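PDB 3OFG: Boca/mesd chaperone for ywtd beta-propeller-egf protein 1 from Caenorhabditis elegans, which probably acts in the endoplasmic reticulum as a chaperone for folding YWTD beta-propeller domains of LDL-receptor-type proteins, here represented by its structured domain. Local coordinates for residues Ser26-Thr36 and Val52-Phe62. Residues are numbered along the deposited sequence; the frame is centred on the assembly and turned at random.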
loop_
_atom_site.group_PDB
_atom_site.type_symbol
_atom_site.label_atom_id
_atom_site.label_comp_id
_atom_site.label_asym_id
_atom_site.label_seq_id
_atom_site.Cartn_x
_atom_site.Cartn_y
_atom_site.Cartn_z
ATOM N N SER A 26 15.762 -0.898 -12.538
ATOM C CA SER A 26 14.617 -1.035 -11.642
ATOM C C SER A 26 14.768 -2.161 -10.619
ATOM O O SER A 26 14.165 -2.097 -9.551
ATOM C CB SER A 26 13.332 -1.243 -12.428
ATOM O OG SER A 26 13.378 -2.449 -13.146
ATOM N N ASP A 27 15.552 -3.195 -10.926
ATOM C CA ASP A 27 15.692 -4.336 -10.022
ATOM C C ASP A 27 16.795 -4.035 -9.004
ATOM O O ASP A 27 17.912 -4.566 -9.048
ATOM C CB ASP A 27 15.955 -5.668 -10.777
ATOM C CG ASP A 27 17.264 -5.692 -11.532
ATOM O OD1 ASP A 27 17.568 -4.706 -12.221
ATOM O OD2 ASP A 27 17.989 -6.718 -11.444
ATOM N N ILE A 28 16.452 -3.143 -8.083
ATOM C CA ILE A 28 17.389 -2.649 -7.069
ATOM C C ILE A 28 16.801 -2.896 -5.677
ATOM O O ILE A 28 16.967 -2.088 -4.765
ATOM C CB ILE A 28 17.719 -1.163 -7.268
ATOM C CG1 ILE A 28 16.458 -0.293 -7.336
ATOM C CG2 ILE A 28 18.562 -0.982 -8.528
ATOM C CD1 ILE A 28 16.749 1.218 -7.212
ATOM N N ARG A 29 16.185 -4.048 -5.465
ATOM C CA ARG A 29 15.528 -4.303 -4.184
ATOM C C ARG A 29 16.444 -4.174 -2.971
ATOM O O ARG A 29 16.018 -3.619 -1.955
ATOM C CB ARG A 29 14.810 -5.658 -4.159
ATOM C CG ARG A 29 13.866 -5.756 -2.955
ATOM C CD ARG A 29 12.972 -6.978 -3.028
ATOM N NE ARG A 29 11.842 -6.761 -3.915
ATOM C CZ ARG A 29 10.602 -6.492 -3.514
ATOM N NH1 ARG A 29 10.305 -6.397 -2.225
ATOM N NH2 ARG A 29 9.652 -6.321 -4.422
ATOM N N PRO A 30 17.672 -4.699 -3.004
ATOM C CA PRO A 30 18.505 -4.532 -1.795
ATOM C C PRO A 30 18.715 -3.049 -1.429
ATOM O O PRO A 30 18.724 -2.663 -0.274
ATOM C CB PRO A 30 19.850 -5.180 -2.172
ATOM C CG PRO A 30 19.545 -6.066 -3.354
ATOM C CD PRO A 30 18.318 -5.517 -4.048
ATOM N N PHE A 31 18.884 -2.224 -2.440
ATOM C CA PHE A 31 19.137 -0.793 -2.278
ATOM C C PHE A 31 17.864 -0.110 -1.769
ATOM O O PHE A 31 17.906 0.694 -0.825
ATOM C CB PHE A 31 19.583 -0.270 -3.639
ATOM C CG PHE A 31 20.062 1.146 -3.659
ATOM C CD1 PHE A 31 21.380 1.449 -3.360
ATOM C CD2 PHE A 31 19.243 2.162 -4.087
ATOM C CE1 PHE A 31 21.839 2.763 -3.431
ATOM C CE2 PHE A 31 19.710 3.475 -4.157
ATOM C CZ PHE A 31 21.004 3.751 -3.852
ATOM N N THR A 32 16.720 -0.463 -2.321
ATOM C CA THR A 32 15.447 0.081 -1.836
ATOM C C THR A 32 15.183 -0.329 -0.406
ATOM O O THR A 32 14.792 0.495 0.409
ATOM C CB THR A 32 14.338 -0.430 -2.731
ATOM O OG1 THR A 32 14.617 0.057 -4.051
ATOM C CG2 THR A 32 12.953 0.046 -2.289
ATOM N N GLU A 33 15.470 -1.579 -0.066
ATOM C CA GLU A 33 15.247 -2.045 1.296
ATOM C C GLU A 33 16.198 -1.333 2.249
ATOM O O GLU A 33 15.764 -0.906 3.343
ATOM C CB GLU A 33 15.380 -3.564 1.391
ATOM C CG GLU A 33 14.234 -4.281 0.666
ATOM C CD GLU A 33 14.155 -5.778 0.856
ATOM O OE1 GLU A 33 14.950 -6.331 1.631
ATOM O OE2 GLU A 33 13.258 -6.390 0.230
ATOM N N LYS A 34 17.448 -1.139 1.868
ATOM C CA LYS A 34 18.402 -0.454 2.714
ATOM C C LYS A 34 17.937 0.960 2.987
ATOM O O LYS A 34 17.859 1.424 4.139
ATOM C CB LYS A 34 19.778 -0.415 2.056
ATOM C CG LYS A 34 20.777 0.460 2.782
ATOM C CD LYS A 34 22.155 0.442 2.139
ATOM C CE LYS A 34 23.066 1.482 2.741
ATOM N NZ LYS A 34 24.432 1.403 2.136
ATOM N N TRP A 35 17.670 1.702 1.918
ATOM C CA TRP A 35 17.452 3.133 2.075
ATOM C C TRP A 35 16.086 3.472 2.644
ATOM O O TRP A 35 15.972 4.423 3.419
ATOM C CB TRP A 35 17.751 3.887 0.759
ATOM C CG TRP A 35 19.235 3.957 0.606
ATOM C CD1 TRP A 35 20.037 3.157 -0.172
ATOM C CD2 TRP A 35 20.106 4.779 1.370
ATOM N NE1 TRP A 35 21.359 3.455 0.061
ATOM C CE2 TRP A 35 21.419 4.448 1.002
ATOM C CE3 TRP A 35 19.901 5.780 2.321
ATOM C CZ2 TRP A 35 22.534 5.094 1.554
ATOM C CZ3 TRP A 35 21.014 6.422 2.861
ATOM C CH2 TRP A 35 22.301 6.080 2.463
ATOM N N THR A 36 15.055 2.700 2.324
ATOM C CA THR A 36 13.757 2.968 2.936
ATOM C C THR A 36 13.813 2.763 4.429
ATOM O O THR A 36 13.181 3.518 5.168
ATOM C CB THR A 36 12.593 2.179 2.312
ATOM O OG1 THR A 36 12.856 0.777 2.361
ATOM C CG2 THR A 36 12.383 2.616 0.873
ATOM N N VAL A 52 6.720 0.572 6.793
ATOM C CA VAL A 52 7.182 0.444 5.419
ATOM C C VAL A 52 6.802 -0.894 4.813
ATOM O O VAL A 52 6.972 -1.941 5.433
ATOM C CB VAL A 52 8.720 0.517 5.354
ATOM C CG1 VAL A 52 9.225 0.410 3.927
ATOM C CG2 VAL A 52 9.225 1.807 5.987
ATOM N N PHE A 53 6.306 -0.854 3.585
ATOM C CA PHE A 53 6.072 -2.045 2.788
ATOM C C PHE A 53 6.793 -1.843 1.460
ATOM O O PHE A 53 6.440 -0.950 0.712
ATOM C CB PHE A 53 4.569 -2.281 2.537
ATOM C CG PHE A 53 3.745 -2.396 3.791
ATOM C CD1 PHE A 53 3.536 -3.622 4.384
ATOM C CD2 PHE A 53 3.197 -1.281 4.363
ATOM C CE1 PHE A 53 2.773 -3.715 5.558
ATOM C CE2 PHE A 53 2.443 -1.377 5.515
ATOM C CZ PHE A 53 2.234 -2.592 6.092
ATOM N N VAL A 54 7.771 -2.677 1.141
ATOM C CA VAL A 54 8.452 -2.621 -0.144
ATOM C C VAL A 54 7.598 -3.423 -1.118
ATOM O O VAL A 54 7.490 -4.644 -1.009
ATOM C CB VAL A 54 9.902 -3.138 -0.022
ATOM C CG1 VAL A 54 10.587 -3.130 -1.388
ATOM C CG2 VAL A 54 10.659 -2.278 0.988
ATOM N N ILE A 55 6.941 -2.734 -2.035
ATOM C CA ILE A 55 5.947 -3.362 -2.907
ATOM C C ILE A 55 6.461 -3.614 -4.318
ATOM O O ILE A 55 5.833 -4.330 -5.088
ATOM C CB ILE A 55 4.648 -2.528 -2.974
ATOM C CG1 ILE A 55 4.910 -1.099 -3.475
ATOM C CG2 ILE A 55 3.969 -2.519 -1.606
ATOM C CD1 ILE A 55 3.635 -0.378 -3.906
ATOM N N ASP A 56 7.595 -3.026 -4.684
ATOM C CA ASP A 56 8.286 -3.311 -5.942
ATOM C C ASP A 56 9.769 -3.226 -5.646
ATOM O O ASP A 56 10.175 -2.726 -4.590
ATOM C CB ASP A 56 7.951 -2.286 -7.026
ATOM C CG ASP A 56 6.534 -2.377 -7.492
ATOM O OD1 ASP A 56 6.209 -3.331 -8.236
ATOM O OD2 ASP A 56 5.755 -1.491 -7.123
ATOM N N ASP A 57 10.595 -3.673 -6.583
ATOM C CA ASP A 57 12.041 -3.643 -6.351
ATOM C C ASP A 57 12.568 -2.225 -6.182
ATOM O O ASP A 57 13.623 -2.021 -5.585
ATOM C CB ASP A 57 12.808 -4.287 -7.503
ATOM C CG ASP A 57 12.558 -5.767 -7.638
ATOM O OD1 ASP A 57 12.129 -6.414 -6.666
ATOM O OD2 ASP A 57 12.843 -6.271 -8.747
ATOM N N ASN A 58 11.814 -1.249 -6.687
ATOM C CA ASN A 58 12.189 0.167 -6.599
ATOM C C ASN A 58 11.057 1.078 -6.127
ATOM O O ASN A 58 11.024 2.259 -6.451
ATOM C CB ASN A 58 12.710 0.657 -7.963
ATOM C CG ASN A 58 11.641 0.629 -9.034
ATOM O OD1 ASN A 58 10.583 0.022 -8.861
ATOM N ND2 ASN A 58 11.926 1.287 -10.160
ATOM N N ARG A 59 10.146 0.550 -5.327
ATOM C CA ARG A 59 9.052 1.370 -4.833
ATOM C C ARG A 59 8.556 0.830 -3.515
ATOM O O ARG A 59 8.442 -0.385 -3.325
ATOM C CB ARG A 59 7.905 1.421 -5.837
ATOM C CG ARG A 59 6.849 2.494 -5.528
ATOM C CD ARG A 59 5.867 2.721 -6.681
ATOM N NE ARG A 59 5.219 1.482 -7.074
ATOM C CZ ARG A 59 3.908 1.252 -7.068
ATOM N NH1 ARG A 59 3.056 2.198 -6.733
ATOM N NH2 ARG A 59 3.470 0.059 -7.423
ATOM N N ALA A 60 8.293 1.733 -2.582
ATOM C CA ALA A 60 7.780 1.369 -1.270
ATOM C C ALA A 60 6.591 2.225 -0.873
ATOM O O ALA A 60 6.401 3.328 -1.364
ATOM C CB ALA A 60 8.885 1.475 -0.235
ATOM N N ILE A 61 5.809 1.706 0.057
ATOM C CA ILE A 61 4.743 2.455 0.697
ATOM C C ILE A 61 5.192 2.787 2.109
ATOM O O ILE A 61 5.707 1.922 2.827
ATOM C CB ILE A 61 3.438 1.619 0.786
ATOM C CG1 ILE A 61 2.930 1.326 -0.604
ATOM C CG2 ILE A 61 2.368 2.335 1.655
ATOM C CD1 ILE A 61 1.733 0.360 -0.591
ATOM N N PHE A 62 5.002 4.033 2.514
ATOM C CA PHE A 62 5.117 4.469 3.906
ATOM C C PHE A 62 3.694 4.754 4.398
ATOM O O PHE A 62 3.023 5.651 3.856
ATOM C CB PHE A 62 5.937 5.758 4.024
ATOM C CG PHE A 62 7.424 5.583 3.869
ATOM C CD1 PHE A 62 7.997 4.404 3.405
ATOM C CD2 PHE A 62 8.254 6.625 4.202
ATOM C CE1 PHE A 62 9.377 4.301 3.272
ATOM C CE2 PHE A 62 9.630 6.513 4.081
ATOM C CZ PHE A 62 10.183 5.364 3.625
HETATM O O HOH W 1 6.522 -7.213 -3.374
#
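Arg29 carries CG anti to the backbone N (chi1 -167°) and bends at chi3 (-80°), which swings its guanidinium across the side chain of Asp57. Asp57 keeps CG beside its own backbone N (chi1 -66°), which sets the carboxylate beside the arginine chain, with OD1 turned to it. Arg29 NE gives a nearly straight bond of 2.8 Å to Asp57 OD1, close to the guanidinium plane and almost along the C-O direction. Arg29 NH2 adds a weak bond to the same oxygen. Both nitrogens share the one oxygen, so the bridge is not bidentate. The guanidinium and carboxylate planes stand perpendicular. Asp56 O lies over one guanidinium face, and Val54 CG1 packs 3.4 Å from Arg29 NH1. A long ion pair links NH1 to Glu33 OE2. Replacing Arg29 by an alanine is likely to leave the Asp57 carboxylate without its mate across this contact and to strip the guanidinium from beside Val54 CG1.

These residues join the first turns of helix 29-45 to the beta hairpin of strands 50-56 and 59-64. The hairpin belongs to a four-stranded antiparallel sheet, with the helix packed on one face. It closes through a type I turn from Asp56 to Arg59, beside a classic bulge where Ile55 and Asp56 face Arg59. On the hairpin face turned from the helix, Phe53 meets Phe14 of the second subunit.

Thr32 OG1 donates to Asp57 O at 2.8 Å, tying the helix to the turn backbone. One turn later, Thr36 OG1 donates back to Thr32 O at 2.8 Å. That carbonyl also accepts Thr36 N, from the opposite face of its plane. With OG1 so held, Thr36 CG2 rests on Ala60 CB, 3.8 Å away. Thr36 CB lies at the edge of the Phe62 ring, 4.0 Å from Phe62 CE1. Val54 CG2 touches Thr36 OG1 and Glu33 CG.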